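Long-range contact in terminal oxygenase component of carbazole (Janthinobacterium sp., PDB 7BUG), which dioxygenates carbazole at its angular C-9a and adjacent C-1 positions as the terminal oxygenase of the carbazole 1,9a-dioxygenase system: residues E159-N170 / E291-K302. Residues are numbered along the deposited sequence; the frame is centred on the assembly and turned at random.
Sequences EILGKNQIIKSN and ENTHYYFQTLGK
I167 lies over one face of the H294 imidazole in a CH-pi contact, its CB 3.8 Å from the ring centroid, while the backbone carbonyl of S169 meets the ring edge. There H294 ND1 donates to S169 O over 2.8 Å; the bond is nearly straight (175°) and stays in the ring plane, although the donor sits well above the plane of the carbonyl. With CG of H294 between its backbone N and carbonyl carbon (chi1 66°), the ring swings toward the end of the neighbouring strand, where I167 meets its face and S169, in the loop just beyond, its edge. Replacing H294 by an alanine would probably leave S169 O without this donor and open a gap beside I167 CB. The Y296 ring has CG of Q298 from its own strand on one face, and its hydroxyl bonds to E284. The N164 amide meets the Y295 and F297 rings obliquely, its plane 43° from the first, ND2 3.4 Å from Y295 CD1 and CG 3.6 Å from F297 CD2; F297 stacks in turn on F34. Beyond the strands, N170 ND2 reaches E291 O at 2.9 Å, and N170 OD1 accepts a bond from R172 NE, a side-chain atom of the helix at whose N-cap N170 stands. Between the face bearing I167, H294, Y296 and Q298 and that bearing N164, Y295 and F297 runs an antiparallel ladder, exemplified by the reciprocal backbone bonds of K163 and Q298. It sets strand 158-167 at the margin of the sheet beside 293-303, the Y296 side chain about 5 Å from that of the iron ligand D333, as part of the Bet v 1-like catalytic domain of Rieske oxygenases.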
loop_
_atom_site.group_PDB
_atom_site.type_symbol
_atom_site.label_atom_id
_atom_site.label_comp_id
_atom_site.label_asym_id
_atom_site.label_seq_id
_atom_site.Cartn_x
_atom_site.Cartn_y
_atom_site.Cartn_z
ATOM N N GLU A 159 12.528 32.039 -27.652
ATOM C CA GLU A 159 11.285 32.156 -26.862
ATOM C C GLU A 159 10.852 30.739 -26.482
ATOM O O GLU A 159 10.789 29.845 -27.384
ATOM C CB GLU A 159 10.196 32.929 -27.605
ATOM C CG GLU A 159 10.531 34.405 -27.727
ATOM C CD GLU A 159 10.804 35.115 -26.405
ATOM O OE1 GLU A 159 10.024 34.924 -25.438
ATOM O OE2 GLU A 159 11.785 35.912 -26.361
ATOM N N ILE A 160 10.653 30.568 -25.195
ATOM C CA ILE A 160 10.291 29.256 -24.614
ATOM C C ILE A 160 8.853 29.311 -24.126
ATOM O O ILE A 160 8.475 30.221 -23.384
ATOM C CB ILE A 160 11.271 28.910 -23.495
ATOM C CG1 ILE A 160 12.697 28.661 -24.010
ATOM C CG2 ILE A 160 10.726 27.748 -22.691
ATOM C CD1 ILE A 160 12.865 27.551 -25.023
ATOM N N LEU A 161 8.090 28.293 -24.498
ATOM C CA LEU A 161 6.715 28.123 -24.024
ATOM C C LEU A 161 6.577 26.647 -23.645
ATOM O O LEU A 161 7.197 25.819 -24.302
ATOM C CB LEU A 161 5.753 28.537 -25.132
ATOM C CG LEU A 161 5.740 30.035 -25.448
ATOM C CD1 LEU A 161 4.988 30.278 -26.762
ATOM C CD2 LEU A 161 5.112 30.778 -24.307
ATOM N N GLY A 162 5.731 26.331 -22.681
ATOM C CA GLY A 162 5.712 24.916 -22.289
ATOM C C GLY A 162 4.495 24.458 -21.547
ATOM O O GLY A 162 3.486 25.189 -21.367
ATOM N N LYS A 163 4.637 23.248 -21.040
ATOM C CA LYS A 163 3.633 22.561 -20.227
ATOM C C LYS A 163 4.364 21.647 -19.232
ATOM O O LYS A 163 5.411 21.109 -19.604
ATOM C CB LYS A 163 2.779 21.716 -21.174
ATOM C CG LYS A 163 1.635 21.045 -20.489
ATOM C CD LYS A 163 0.891 20.136 -21.400
ATOM C CE LYS A 163 -0.067 19.329 -20.568
ATOM N NZ LYS A 163 -0.613 18.252 -21.400
ATOM N N ASN A 164 3.811 21.475 -18.054
ATOM C CA ASN A 164 4.414 20.639 -16.983
ATOM C C ASN A 164 3.304 19.738 -16.456
ATOM O O ASN A 164 2.106 20.197 -16.375
ATOM C CB ASN A 164 5.033 21.496 -15.875
ATOM C CG ASN A 164 5.887 20.695 -14.902
ATOM O OD1 ASN A 164 6.356 19.599 -15.278
ATOM N ND2 ASN A 164 6.073 21.244 -13.702
ATOM N N GLN A 165 3.628 18.499 -16.164
ATOM C CA GLN A 165 2.680 17.633 -15.423
ATOM C C GLN A 165 3.454 16.564 -14.668
ATOM O O GLN A 165 4.654 16.385 -14.886
ATOM C CB GLN A 165 1.654 17.036 -16.366
ATOM C CG GLN A 165 2.272 16.100 -17.338
ATOM C CD GLN A 165 1.317 15.770 -18.464
ATOM O OE1 GLN A 165 1.489 16.179 -19.606
ATOM N NE2 GLN A 165 0.346 14.951 -18.116
ATOM N N ILE A 166 2.766 15.943 -13.755
ATOM C CA ILE A 166 3.358 14.896 -12.873
ATOM C C ILE A 166 2.974 13.555 -13.481
ATOM O O ILE A 166 1.758 13.323 -13.725
ATOM C CB ILE A 166 2.863 15.039 -11.438
ATOM C CG1 ILE A 166 3.364 16.359 -10.846
ATOM C CG2 ILE A 166 3.272 13.865 -10.579
ATOM C CD1 ILE A 166 2.829 16.638 -9.476
ATOM N N ILE A 167 3.963 12.708 -13.684
ATOM C CA ILE A 167 3.810 11.402 -14.359
ATOM C C ILE A 167 4.293 10.317 -13.409
ATOM O O ILE A 167 5.384 10.449 -12.862
ATOM C CB ILE A 167 4.540 11.340 -15.704
ATOM C CG1 ILE A 167 4.114 12.453 -16.664
ATOM C CG2 ILE A 167 4.384 9.964 -16.356
ATOM C CD1 ILE A 167 2.649 12.532 -16.955
ATOM N N LYS A 168 3.525 9.232 -13.293
ATOM C CA LYS A 168 3.897 8.141 -12.372
ATOM C C LYS A 168 4.806 7.117 -13.062
ATOM O O LYS A 168 4.400 5.960 -13.343
ATOM C CB LYS A 168 2.606 7.493 -11.818
ATOM C CG LYS A 168 1.765 8.451 -11.007
ATOM C CD LYS A 168 0.384 7.935 -10.670
ATOM C CE LYS A 168 -0.620 9.059 -10.514
ATOM N NZ LYS A 168 -1.975 8.537 -10.194
ATOM N N SER A 169 6.040 7.511 -13.381
ATOM C CA SER A 169 7.108 6.553 -13.680
ATOM C C SER A 169 8.383 7.139 -13.109
ATOM O O SER A 169 8.493 8.379 -12.927
ATOM C CB SER A 169 7.292 6.237 -15.118
ATOM O OG SER A 169 8.105 7.211 -15.790
ATOM N N ASN A 170 9.326 6.269 -12.837
ATOM C CA ASN A 170 10.683 6.750 -12.503
ATOM C C ASN A 170 11.189 7.618 -13.654
ATOM O O ASN A 170 10.949 7.323 -14.838
ATOM C CB ASN A 170 11.602 5.558 -12.232
ATOM C CG ASN A 170 12.999 5.942 -11.839
ATOM O OD1 ASN A 170 13.877 6.074 -12.693
ATOM N ND2 ASN A 170 13.146 6.217 -10.565
ATOM N N GLU A 291 11.037 8.060 -6.185
ATOM C CA GLU A 291 11.497 6.864 -6.919
ATOM C C GLU A 291 10.496 6.512 -8.000
ATOM O O GLU A 291 10.848 5.818 -8.905
ATOM C CB GLU A 291 11.665 5.736 -5.906
ATOM C CG GLU A 291 12.669 6.092 -4.823
ATOM C CD GLU A 291 12.202 6.732 -3.501
ATOM O OE1 GLU A 291 12.979 6.543 -2.497
ATOM O OE2 GLU A 291 11.108 7.412 -3.420
ATOM N N ASN A 292 9.243 6.931 -7.850
ATOM C CA ASN A 292 8.108 6.443 -8.674
ATOM C C ASN A 292 7.543 7.510 -9.625
ATOM O O ASN A 292 6.605 7.191 -10.365
ATOM C CB ASN A 292 6.967 6.033 -7.735
ATOM C CG ASN A 292 7.378 5.007 -6.713
ATOM O OD1 ASN A 292 8.086 4.054 -7.038
ATOM N ND2 ASN A 292 7.055 5.287 -5.456
ATOM N N THR A 293 8.017 8.765 -9.586
ATOM C CA THR A 293 7.276 9.923 -10.136
ATOM C C THR A 293 8.281 10.929 -10.737
ATOM O O THR A 293 9.372 11.075 -10.211
ATOM C CB THR A 293 6.463 10.603 -9.017
ATOM O OG1 THR A 293 5.939 9.590 -8.139
ATOM C CG2 THR A 293 5.345 11.418 -9.613
ATOM N N HIS A 294 7.895 11.597 -11.798
ATOM C CA HIS A 294 8.701 12.673 -12.413
ATOM C C HIS A 294 7.791 13.822 -12.797
ATOM O O HIS A 294 6.612 13.636 -13.134
ATOM C CB HIS A 294 9.586 12.210 -13.560
ATOM C CG HIS A 294 8.881 11.740 -14.779
ATOM N ND1 HIS A 294 8.355 10.431 -14.853
ATOM C CD2 HIS A 294 8.669 12.305 -15.984
ATOM C CE1 HIS A 294 7.805 10.283 -16.034
ATOM N NE2 HIS A 294 7.960 11.375 -16.749
ATOM N N TYR A 295 8.384 14.997 -12.886
ATOM C CA TYR A 295 7.784 16.087 -13.691
ATOM C C TYR A 295 8.192 15.903 -15.152
ATOM O O TYR A 295 9.346 15.682 -15.475
ATOM C CB TYR A 295 8.257 17.484 -13.308
ATOM C CG TYR A 295 7.839 18.004 -11.980
ATOM C CD1 TYR A 295 6.529 18.417 -11.824
ATOM C CD2 TYR A 295 8.722 18.130 -10.909
ATOM C CE1 TYR A 295 6.089 18.898 -10.620
ATOM C CE2 TYR A 295 8.287 18.612 -9.689
ATOM C CZ TYR A 295 6.972 19.037 -9.569
ATOM O OH TYR A 295 6.446 19.524 -8.402
ATOM N N TYR A 296 7.230 15.925 -16.054
ATOM C CA TYR A 296 7.476 15.923 -17.507
ATOM C C TYR A 296 7.353 17.373 -17.932
ATOM O O TYR A 296 6.218 17.940 -18.087
ATOM C CB TYR A 296 6.511 14.961 -18.197
ATOM C CG TYR A 296 6.647 14.952 -19.690
ATOM C CD1 TYR A 296 7.866 15.028 -20.340
ATOM C CD2 TYR A 296 5.527 14.733 -20.496
ATOM C CE1 TYR A 296 7.979 14.979 -21.715
ATOM C CE2 TYR A 296 5.636 14.621 -21.867
ATOM C CZ TYR A 296 6.851 14.779 -22.505
ATOM O OH TYR A 296 7.001 14.753 -23.887
ATOM N N PHE A 297 8.503 18.034 -17.978
ATOM C CA PHE A 297 8.584 19.489 -18.117
ATOM C C PHE A 297 8.926 19.775 -19.574
ATOM O O PHE A 297 10.076 19.595 -20.009
ATOM C CB PHE A 297 9.585 20.066 -17.107
ATOM C CG PHE A 297 9.584 21.575 -17.027
ATOM C CD1 PHE A 297 10.299 22.370 -17.892
ATOM C CD2 PHE A 297 8.925 22.189 -15.999
ATOM C CE1 PHE A 297 10.287 23.750 -17.756
ATOM C CE2 PHE A 297 8.891 23.573 -15.844
ATOM C CZ PHE A 297 9.596 24.346 -16.733
ATOM N N GLN A 298 7.887 20.081 -20.362
ATOM C CA GLN A 298 7.998 20.103 -21.830
ATOM C C GLN A 298 8.102 21.579 -22.268
ATOM O O GLN A 298 7.300 22.409 -21.723
ATOM C CB GLN A 298 6.711 19.575 -22.468
ATOM C CG GLN A 298 6.486 18.088 -22.406
ATOM C CD GLN A 298 5.075 17.806 -22.913
ATOM O OE1 GLN A 298 4.102 18.338 -22.387
ATOM N NE2 GLN A 298 4.993 17.049 -23.992
ATOM N N THR A 299 9.034 21.909 -23.155
ATOM C CA THR A 299 9.157 23.270 -23.720
ATOM C C THR A 299 9.365 23.190 -25.228
ATOM O O THR A 299 9.919 22.219 -25.713
ATOM C CB THR A 299 10.299 24.100 -23.106
ATOM O OG1 THR A 299 11.547 23.594 -23.563
ATOM C CG2 THR A 299 10.269 24.117 -21.586
ATOM N N LEU A 300 8.814 24.184 -25.936
ATOM C CA LEU A 300 9.124 24.410 -27.354
ATOM C C LEU A 300 9.769 25.787 -27.444
ATOM O O LEU A 300 9.273 26.745 -26.802
ATOM C CB LEU A 300 7.851 24.380 -28.210
ATOM C CG LEU A 300 7.090 23.053 -28.193
ATOM C CD1 LEU A 300 5.833 23.178 -29.068
ATOM C CD2 LEU A 300 7.960 21.931 -28.694
ATOM N N GLY A 301 10.837 25.837 -28.193
ATOM C CA GLY A 301 11.570 27.084 -28.416
ATOM C C GLY A 301 11.489 27.529 -29.854
ATOM O O GLY A 301 11.632 26.674 -30.737
ATOM N N LYS A 302 11.355 28.840 -30.061
ATOM C CA LYS A 302 11.455 29.411 -31.421
ATOM C C LYS A 302 12.170 30.743 -31.306
ATOM O O LYS A 302 11.785 31.558 -30.472
ATOM C CB LYS A 302 10.047 29.645 -31.966
ATOM C CG LYS A 302 10.011 30.137 -33.401
ATOM C CD LYS A 302 8.590 30.280 -33.900
ATOM C CE LYS A 302 8.492 30.480 -35.392
ATOM N NZ LYS A 302 9.591 31.340 -35.866
#